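Local structure of aldehyde dehydrogenase (Burkholderia cenocepacia, 4O6R) at residues P62-M67 / G174-L179; Q143-G148 / E478-W483. The protein probably oxidises aldehydes to carboxylic acids with a nicotinamide dinucleotide cofactor, and binds adenosine monophosphate. All coordinates share one frame; numbering follows the deposited sequence.

Interaction 1 (P62-M67 / G174-L179); sequences PAWSAM and GNTVVL
Ser-65 and Gly-174 bring the two backbones closest, their CA atoms 4.5 Å apart, where the last turn of helix 47-66 meets the bend leading into strand 176-180. The strand then leaves this last turn and runs past earlier turns of the same helix, Val-178 packing on Ala-53, Val-54 and Ala-57. Gly-174 closes helix 159-172 in a Schellman motif, with a positive phi of 94°; a side chain here would collide with the carbonyl oxygen of the residue before, and glycine suits the place for that reason. Ser-65 CB lies 3.6 Å from Gly-174 O. That carbonyl oxygen is buried here and has no hydrogen-bonding partner in the model.

Trp-64 is the main side chain of the contact. With CG anti to the backbone N (chi1 -178°), its indole extends from the helix so that the pyrrole side meets the bend. NE1 comes to 3.0 Å from Asn-175 O, while CD1 is 3.5 Å from Gly-174 O. The side chain also packs on Leu-171, Pro-202 and Val-205, a hydrophobic setting that suits a large aromatic residue.

Strand 138-153, helix 159-172 and the parallel strand 176-180 form a beta-alpha-beta crossover, as in the Rossmann-like cofactor domain expected of an aldehyde dehydrogenase. Helix 47-66 packs against this unit.

Thr-176 and Trp-64 pass side by side, pointing opposite ways, the methyl CG2 lying 3.9 Å from Trp-64 CD1 and 4.0 Å from Trp-64 CB. Threonine serves two needs here, since its hydroxyl bonds to Ala-57 O on the same helix while its methyl packs against the indole. The side chain of Asn-175 points away, its amide bonding to Tyr-476 O, Ala-170 O and Gly-148 N.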
ATOM      1  N   PRO A  62      -9.607 -14.939 -21.804  1.00 11.51           N
ATOM      2  CA  PRO A  62     -10.754 -14.908 -20.899  1.00 11.79           C
ATOM      3  C   PRO A  62     -10.680 -15.949 -19.767  1.00 11.72           C
ATOM      4  O   PRO A  62     -10.850 -15.597 -18.624  1.00 11.53           O
ATOM      5  CB  PRO A  62     -11.946 -15.155 -21.830  1.00 12.42           C
ATOM      6  CG  PRO A  62     -11.525 -14.623 -23.155  1.00 12.64           C
ATOM      7  CD  PRO A  62     -10.030 -14.947 -23.216  1.00 12.13           C
ATOM      8  N   ALA A  63     -10.383 -17.205 -20.085  1.00 11.84           N
ATOM      9  CA  ALA A  63     -10.264 -18.248 -19.059  1.00 12.04           C
ATOM     10  C   ALA A  63      -9.026 -18.105 -18.167  1.00 11.60           C
ATOM     11  O   ALA A  63      -9.035 -18.527 -17.008  1.00 11.83           O
ATOM     12  CB  ALA A  63     -10.257 -19.613 -19.715  1.00 12.50           C
ATOM     13  N   TRP A  64      -7.950 -17.543 -18.704  1.00 11.16           N
ATOM     14  CA  TRP A  64      -6.756 -17.314 -17.892  1.00 10.89           C
ATOM     15  C   TRP A  64      -6.950 -16.177 -16.892  1.00 11.28           C
ATOM     16  O   TRP A  64      -6.625 -16.307 -15.704  1.00 11.40           O
ATOM     17  CB  TRP A  64      -5.550 -17.060 -18.802  1.00 10.27           C
ATOM     18  CG  TRP A  64      -4.279 -16.860 -18.073  1.00  9.58           C
ATOM     19  CD1 TRP A  64      -3.561 -15.697 -18.015  1.00  9.12           C
ATOM     20  CD2 TRP A  64      -3.558 -17.821 -17.320  1.00  9.41           C
ATOM     21  NE1 TRP A  64      -2.447 -15.872 -17.260  1.00  8.92           N
ATOM     22  CE2 TRP A  64      -2.408 -17.173 -16.819  1.00  9.07           C
ATOM     23  CE3 TRP A  64      -3.763 -19.173 -17.005  1.00  9.86           C
ATOM     24  CZ2 TRP A  64      -1.471 -17.823 -16.024  1.00  8.97           C
ATOM     25  CZ3 TRP A  64      -2.813 -19.830 -16.210  1.00  9.61           C
ATOM     26  CH2 TRP A  64      -1.685 -19.156 -15.741  1.00  9.23           C
ATOM     27  N   SER A  65      -7.495 -15.064 -17.366  1.00 11.71           N
ATOM     28  CA  SER A  65      -7.779 -13.958 -16.478  1.00 11.92           C
ATOM     29  C   SER A  65      -8.894 -14.341 -15.474  1.00 12.47           C
ATOM     30  O   SER A  65      -8.884 -13.850 -14.342  1.00 12.31           O
ATOM     31  CB  SER A  65      -8.138 -12.700 -17.273  1.00 12.19           C
ATOM     32  OG  SER A  65      -9.258 -12.897 -18.135  1.00 13.15           O
ATOM     33  N   ALA A  66      -9.821 -15.227 -15.855  1.00 13.05           N
ATOM     34  CA  ALA A  66     -10.909 -15.620 -14.937  1.00 14.00           C
ATOM     35  C   ALA A  66     -10.491 -16.623 -13.878  1.00 14.61           C
ATOM     36  O   ALA A  66     -11.187 -16.765 -12.881  1.00 15.37           O
ATOM     37  CB  ALA A  66     -12.093 -16.196 -15.684  1.00 14.50           C
ATOM     38  N   MET A  67      -9.410 -17.345 -14.123  1.00 14.85           N
ATOM     39  CA  MET A  67      -8.859 -18.283 -13.157  1.00 15.67           C
ATOM     40  C   MET A  67      -8.540 -17.498 -11.878  1.00 14.32           C
ATOM     41  O   MET A  67      -7.996 -16.381 -11.960  1.00 13.78           O
ATOM     42  CB  MET A  67      -7.578 -18.909 -13.731  1.00 17.08           C
ATOM     43  CG  MET A  67      -6.952 -19.985 -12.873  1.00 18.90           C
ATOM     44  SD  MET A  67      -5.449 -20.682 -13.602  1.00 21.96           S
ATOM     45  CE  MET A  67      -6.192 -21.384 -15.061  1.00 21.93           C
ATOM     46  N   GLY A 174      -2.471 -12.156 -14.726  1.00  8.25           N
ATOM     47  CA  GLY A 174      -3.577 -12.571 -15.543  1.00  8.39           C
ATOM     48  C   GLY A 174      -3.531 -12.246 -17.031  1.00  8.30           C
ATOM     49  O   GLY A 174      -4.544 -12.378 -17.707  1.00  8.49           O
ATOM     50  N   ASN A 175      -2.375 -11.843 -17.545  1.00  8.22           N
ATOM     51  CA  ASN A 175      -2.209 -11.618 -18.987  1.00  8.06           C
ATOM     52  C   ASN A 175      -1.825 -12.905 -19.667  1.00  8.10           C
ATOM     53  O   ASN A 175      -1.283 -13.805 -19.031  1.00  8.10           O
ATOM     54  CB  ASN A 175      -1.119 -10.608 -19.256  1.00  8.08           C
ATOM     55  CG  ASN A 175      -1.386  -9.278 -18.591  1.00  8.05           C
ATOM     56  OD1 ASN A 175      -2.172  -8.481 -19.091  1.00  8.20           O
ATOM     57  ND2 ASN A 175      -0.744  -9.040 -17.437  1.00  8.01           N
ATOM     58  N   THR A 176      -2.061 -12.986 -20.974  1.00  7.99           N
ATOM     59  CA  THR A 176      -1.478 -14.073 -21.760  1.00  8.16           C
ATOM     60  C   THR A 176      -0.325 -13.464 -22.529  1.00  8.01           C
ATOM     61  O   THR A 176      -0.217 -12.230 -22.647  1.00  7.59           O
ATOM     62  CB  THR A 176      -2.492 -14.740 -22.693  1.00  8.38           C
ATOM     63  OG1 THR A 176      -3.131 -13.735 -23.492  1.00  8.62           O
ATOM     64  CG2 THR A 176      -3.494 -15.506 -21.888  1.00  8.44           C
ATOM     65  N   VAL A 177       0.546 -14.323 -23.031  1.00  8.12           N
ATOM     66  CA  VAL A 177       1.885 -13.908 -23.424  1.00  8.12           C
ATOM     67  C   VAL A 177       2.306 -14.412 -24.791  1.00  8.34           C
ATOM     68  O   VAL A 177       2.112 -15.566 -25.107  1.00  8.50           O
ATOM     69  CB  VAL A 177       2.946 -14.346 -22.379  1.00  8.24           C
ATOM     70  CG1 VAL A 177       4.369 -14.194 -22.910  1.00  8.40           C
ATOM     71  CG2 VAL A 177       2.764 -13.525 -21.117  1.00  7.97           C
ATOM     72  N   VAL A 178       2.867 -13.510 -25.588  1.00  8.32           N
ATOM     73  CA  VAL A 178       3.600 -13.883 -26.789  1.00  8.67           C
ATOM     74  C   VAL A 178       5.004 -13.328 -26.580  1.00  8.85           C
ATOM     75  O   VAL A 178       5.185 -12.110 -26.484  1.00  8.48           O
ATOM     76  CB  VAL A 178       2.980 -13.293 -28.056  1.00  8.60           C
ATOM     77  CG1 VAL A 178       3.796 -13.679 -29.265  1.00  8.84           C
ATOM     78  CG2 VAL A 178       1.519 -13.767 -28.183  1.00  8.60           C
ATOM     79  N   LEU A 179       5.966 -14.239 -26.478  1.00  9.34           N
ATOM     80  CA  LEU A 179       7.318 -13.878 -26.189  1.00  9.89           C
ATOM     81  C   LEU A 179       8.218 -14.193 -27.401  1.00 10.33           C
ATOM     82  O   LEU A 179       8.218 -15.312 -27.923  1.00 10.53           O
ATOM     83  CB  LEU A 179       7.802 -14.556 -24.908  1.00 10.08           C
ATOM     84  CG  LEU A 179       9.176 -14.102 -24.364  1.00 10.59           C
ATOM     85  CD1 LEU A 179       9.217 -14.099 -22.836  1.00 10.79           C
ATOM     86  CD2 LEU A 179      10.262 -15.001 -24.857  1.00 11.11           C
TER

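Interaction 2 (Q143-G148 / E478-W483); sequences QRAPIG and EARSVW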
ATOM      1  N   GLN A 143     -10.339  -2.196  -9.275  1.00  9.64           N
ATOM      2  CA  GLN A 143      -9.620  -3.446  -9.466  1.00 10.88           C
ATOM      3  C   GLN A 143      -8.330  -3.207 -10.255  1.00 10.30           C
ATOM      4  O   GLN A 143      -8.273  -2.318 -11.081  1.00  9.45           O
ATOM      5  CB  GLN A 143     -10.467  -4.398 -10.278  1.00 12.65           C
ATOM      6  CG  GLN A 143     -11.837  -4.674  -9.691  1.00 14.73           C
ATOM      7  CD  GLN A 143     -11.841  -5.951  -8.966  1.00 16.78           C
ATOM      8  OE1 GLN A 143     -10.826  -6.347  -8.371  1.00 19.21           O
ATOM      9  NE2 GLN A 143     -12.953  -6.644  -9.027  1.00 18.40           N
ATOM     10  N   ARG A 144      -7.328  -4.059 -10.030  1.00 10.22           N
ATOM     11  CA  ARG A 144      -6.176  -4.144 -10.916  1.00  9.99           C
ATOM     12  C   ARG A 144      -6.401  -5.293 -11.893  1.00  9.98           C
ATOM     13  O   ARG A 144      -6.095  -6.456 -11.588  1.00 10.31           O
ATOM     14  CB  ARG A 144      -4.898  -4.360 -10.107  1.00 10.14           C
ATOM     15  CG  ARG A 144      -4.621  -3.229  -9.103  1.00 10.28           C
ATOM     16  CD  ARG A 144      -4.503  -1.833  -9.728  1.00 10.17           C
ATOM     17  NE  ARG A 144      -3.531  -1.786 -10.843  1.00 10.17           N
ATOM     18  CZ  ARG A 144      -3.205  -0.685 -11.514  1.00 10.31           C
ATOM     19  NH1 ARG A 144      -3.731   0.497 -11.186  1.00 10.04           N
ATOM     20  NH2 ARG A 144      -2.335  -0.742 -12.524  1.00 10.47           N
ATOM     21  N   ALA A 145      -6.920  -4.981 -13.074  1.00  9.27           N
ATOM     22  CA  ALA A 145      -7.244  -6.029 -14.059  1.00  9.08           C
ATOM     23  C   ALA A 145      -6.040  -6.238 -14.990  1.00  8.90           C
ATOM     24  O   ALA A 145      -5.267  -5.330 -15.192  1.00  8.42           O
ATOM     25  CB  ALA A 145      -8.457  -5.631 -14.867  1.00  9.23           C
ATOM     26  N   PRO A 146      -5.890  -7.444 -15.561  1.00  9.00           N
ATOM     27  CA  PRO A 146      -4.834  -7.627 -16.536  1.00  8.98           C
ATOM     28  C   PRO A 146      -5.082  -6.800 -17.786  1.00  8.88           C
ATOM     29  O   PRO A 146      -6.208  -6.391 -18.051  1.00  8.97           O
ATOM     30  CB  PRO A 146      -4.900  -9.122 -16.870  1.00  9.13           C
ATOM     31  CG  PRO A 146      -6.195  -9.602 -16.373  1.00  9.26           C
ATOM     32  CD  PRO A 146      -6.704  -8.653 -15.356  1.00  9.21           C
ATOM     33  N   ILE A 147      -4.034  -6.591 -18.557  1.00  8.83           N
ATOM     34  CA  ILE A 147      -4.119  -5.800 -19.783  1.00  9.05           C
ATOM     35  C   ILE A 147      -4.745  -6.607 -20.906  1.00  9.06           C
ATOM     36  O   ILE A 147      -5.624  -6.088 -21.619  1.00  9.58           O
ATOM     37  CB  ILE A 147      -2.727  -5.288 -20.178  1.00  9.16           C
ATOM     38  CG1 ILE A 147      -2.253  -4.296 -19.106  1.00  9.04           C
ATOM     39  CG2 ILE A 147      -2.755  -4.660 -21.569  1.00  9.51           C
ATOM     40  CD1 ILE A 147      -0.787  -3.978 -19.203  1.00  9.14           C
ATOM     41  N   GLY A 148      -4.322  -7.861 -21.038  1.00  8.76           N
ATOM     42  CA  GLY A 148      -4.815  -8.740 -22.072  1.00  8.91           C
ATOM     43  C   GLY A 148      -3.683  -9.587 -22.602  1.00  8.84           C
ATOM     44  O   GLY A 148      -3.079 -10.344 -21.854  1.00  8.75           O
ATOM     45  N   GLU A 478      -4.183  -2.786 -15.199  1.00  8.29           N
ATOM     46  CA  GLU A 478      -4.789  -1.478 -15.431  1.00  8.62           C
ATOM     47  C   GLU A 478      -5.847  -1.241 -14.386  1.00  8.31           C
ATOM     48  O   GLU A 478      -6.508  -2.176 -13.927  1.00  8.55           O
ATOM     49  CB  GLU A 478      -5.416  -1.374 -16.822  1.00  9.44           C
ATOM     50  CG  GLU A 478      -6.555  -2.364 -16.987  1.00 10.51           C
ATOM     51  CD  GLU A 478      -6.926  -2.749 -18.412  1.00 11.40           C
ATOM     52  OE1 GLU A 478      -6.121  -2.540 -19.358  1.00 12.47           O
ATOM     53  OE2 GLU A 478      -8.055  -3.271 -18.578  1.00 11.99           O
ATOM     54  N   ALA A 479      -6.042   0.020 -14.024  1.00  7.80           N
ATOM     55  CA  ALA A 479      -7.065   0.355 -13.045  1.00  7.82           C
ATOM     56  C   ALA A 479      -8.460   0.296 -13.702  1.00  7.98           C
ATOM     57  O   ALA A 479      -8.699   0.881 -14.782  1.00  7.96           O
ATOM     58  CB  ALA A 479      -6.816   1.736 -12.465  1.00  7.84           C
ATOM     59  N   ARG A 480      -9.379  -0.403 -13.033  1.00  8.20           N
ATOM     60  CA  ARG A 480     -10.788  -0.495 -13.452  1.00  8.36           C
ATOM     61  C   ARG A 480     -11.624   0.043 -12.308  1.00  7.80           C
ATOM     62  O   ARG A 480     -11.774  -0.611 -11.268  1.00  7.62           O
ATOM     63  CB  ARG A 480     -11.195  -1.943 -13.736  1.00  9.23           C
ATOM     64  CG  ARG A 480     -10.554  -2.638 -14.922  1.00 10.17           C
ATOM     65  CD  ARG A 480     -10.848  -1.877 -16.174  1.00 10.79           C
ATOM     66  NE  ARG A 480     -10.720  -2.614 -17.423  1.00 12.10           N
ATOM     67  CZ  ARG A 480     -11.696  -3.241 -18.081  1.00 12.95           C
ATOM     68  NH1 ARG A 480     -12.914  -3.376 -17.592  1.00 13.17           N
ATOM     69  NH2 ARG A 480     -11.424  -3.768 -19.257  1.00 14.23           N
ATOM     70  N   SER A 481     -12.118   1.265 -12.459  1.00  7.29           N
ATOM     71  CA  SER A 481     -12.825   1.958 -11.395  1.00  7.13           C
ATOM     72  C   SER A 481     -14.338   1.757 -11.562  1.00  7.02           C
ATOM     73  O   SER A 481     -14.872   2.014 -12.643  1.00  7.12           O
ATOM     74  CB  SER A 481     -12.493   3.446 -11.450  1.00  7.14           C
ATOM     75  OG  SER A 481     -13.233   4.176 -10.503  1.00  7.40           O
ATOM     76  N   VAL A 482     -14.996   1.252 -10.537  1.00  6.69           N
ATOM     77  CA  VAL A 482     -16.435   0.985 -10.589  1.00  6.85           C
ATOM     78  C   VAL A 482     -17.089   1.823  -9.494  1.00  6.90           C
ATOM     79  O   VAL A 482     -16.645   1.814  -8.331  1.00  6.59           O
ATOM     80  CB  VAL A 482     -16.784  -0.499 -10.369  1.00  6.94           C
ATOM     81  CG1 VAL A 482     -18.297  -0.692 -10.364  1.00  7.25           C
ATOM     82  CG2 VAL A 482     -16.161  -1.388 -11.456  1.00  7.01           C
ATOM     83  N   TRP A 483     -18.128   2.539  -9.872  1.00  7.21           N
ATOM     84  CA  TRP A 483     -18.889   3.396  -8.947  1.00  7.63           C
ATOM     85  C   TRP A 483     -20.280   2.844  -8.793  1.00  7.97           C
ATOM     86  O   TRP A 483     -20.969   2.626  -9.815  1.00  8.02           O
ATOM     87  CB  TRP A 483     -19.059   4.809  -9.492  1.00  7.80           C
ATOM     88  CG  TRP A 483     -17.840   5.653  -9.531  1.00  7.96           C
ATOM     89  CD1 TRP A 483     -16.791   5.536 -10.397  1.00  8.04           C
ATOM     90  CD2 TRP A 483     -17.559   6.793  -8.710  1.00  8.26           C
ATOM     91  NE1 TRP A 483     -15.870   6.531 -10.162  1.00  8.04           N
ATOM     92  CE2 TRP A 483     -16.295   7.297  -9.112  1.00  8.22           C
ATOM     93  CE3 TRP A 483     -18.225   7.404  -7.647  1.00  8.65           C
ATOM     94  CZ2 TRP A 483     -15.699   8.411  -8.517  1.00  8.42           C
ATOM     95  CZ3 TRP A 483     -17.633   8.529  -7.040  1.00  8.96           C
ATOM     96  CH2 TRP A 483     -16.357   9.010  -7.485  1.00  8.77           C
TER
HETATM   97  O   HOH W   1      -8.689  -5.895 -19.092  1.00 22.68           O
HETATM   98  O   HOH W   2      -6.878  -3.669 -21.521  1.00 12.87           O
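Glu-478 and Ala-145 form a hydrogen-bonded antiparallel pair, with Glu-478 N 2.8 Å from Ala-145 O and the return bond from Ala-145 N to Glu-478 O. Gln-143 and Arg-480 form the next such pair, and Arg-144 faces Ala-479 between them without backbone bonds.

From CB, the Glu-478 chain enters the position between its backbone N and carbonyl carbon (chi1 63°) and then extends beside residues 145-147. CG lies 3.7 Å from Ala-145 O, and CD is equally near Pro-146 O. At the tip, OE1 accepts a bond from a water that also donates to Ile-147 O. OE2 takes a second water, 2.7 Å away, which bridges to Pro-146 O. Arg-480 NE also reaches OE2, at 3.0 Å, in a salt bridge on the anti side, 30° out of the carboxylate plane. A long acidic side chain thus spans both the bridging waters and its basic neighbour.

Arg-480 CG meanwhile packs on the small Ala-145 CB at 3.7 Å. On the face opposite Glu-478, the bent Arg-144 chain lays one face of its guanidinium over the Glu-478 to Ala-479 peptide; its NE bonds to Thr-477 OG1. Beyond this ladder, Ser-481 to Trp-483 pair in a parallel ladder with a strand of a third subunit, another copy of the chain, the intersubunit sheet extension characteristic of the aldehyde dehydrogenase oligomerisation domain.

How the interactions relate
Interactions 1 and 2 have centres about 14 Å apart and share one mixed sheet, in which strand 138-153 pairs with both 176-180 and 477-485, at different stretches. Their segments alternate along the chain: 62-67, 143-148, 174-179 and 478-483. They meet directly where Thr-176 N probably bonds to Gly-148 O, a 3.0 Å separation, and where Pro-146 packs beside Gly-174. Strand 138-153 therefore passes from an antiparallel pairing with the C-terminal strand to a parallel pairing with strand 176-180. This continuity connects the part of the sheet that crosses to a neighbouring subunit with the cofactor-domain core, to which helix 47-66 is packed.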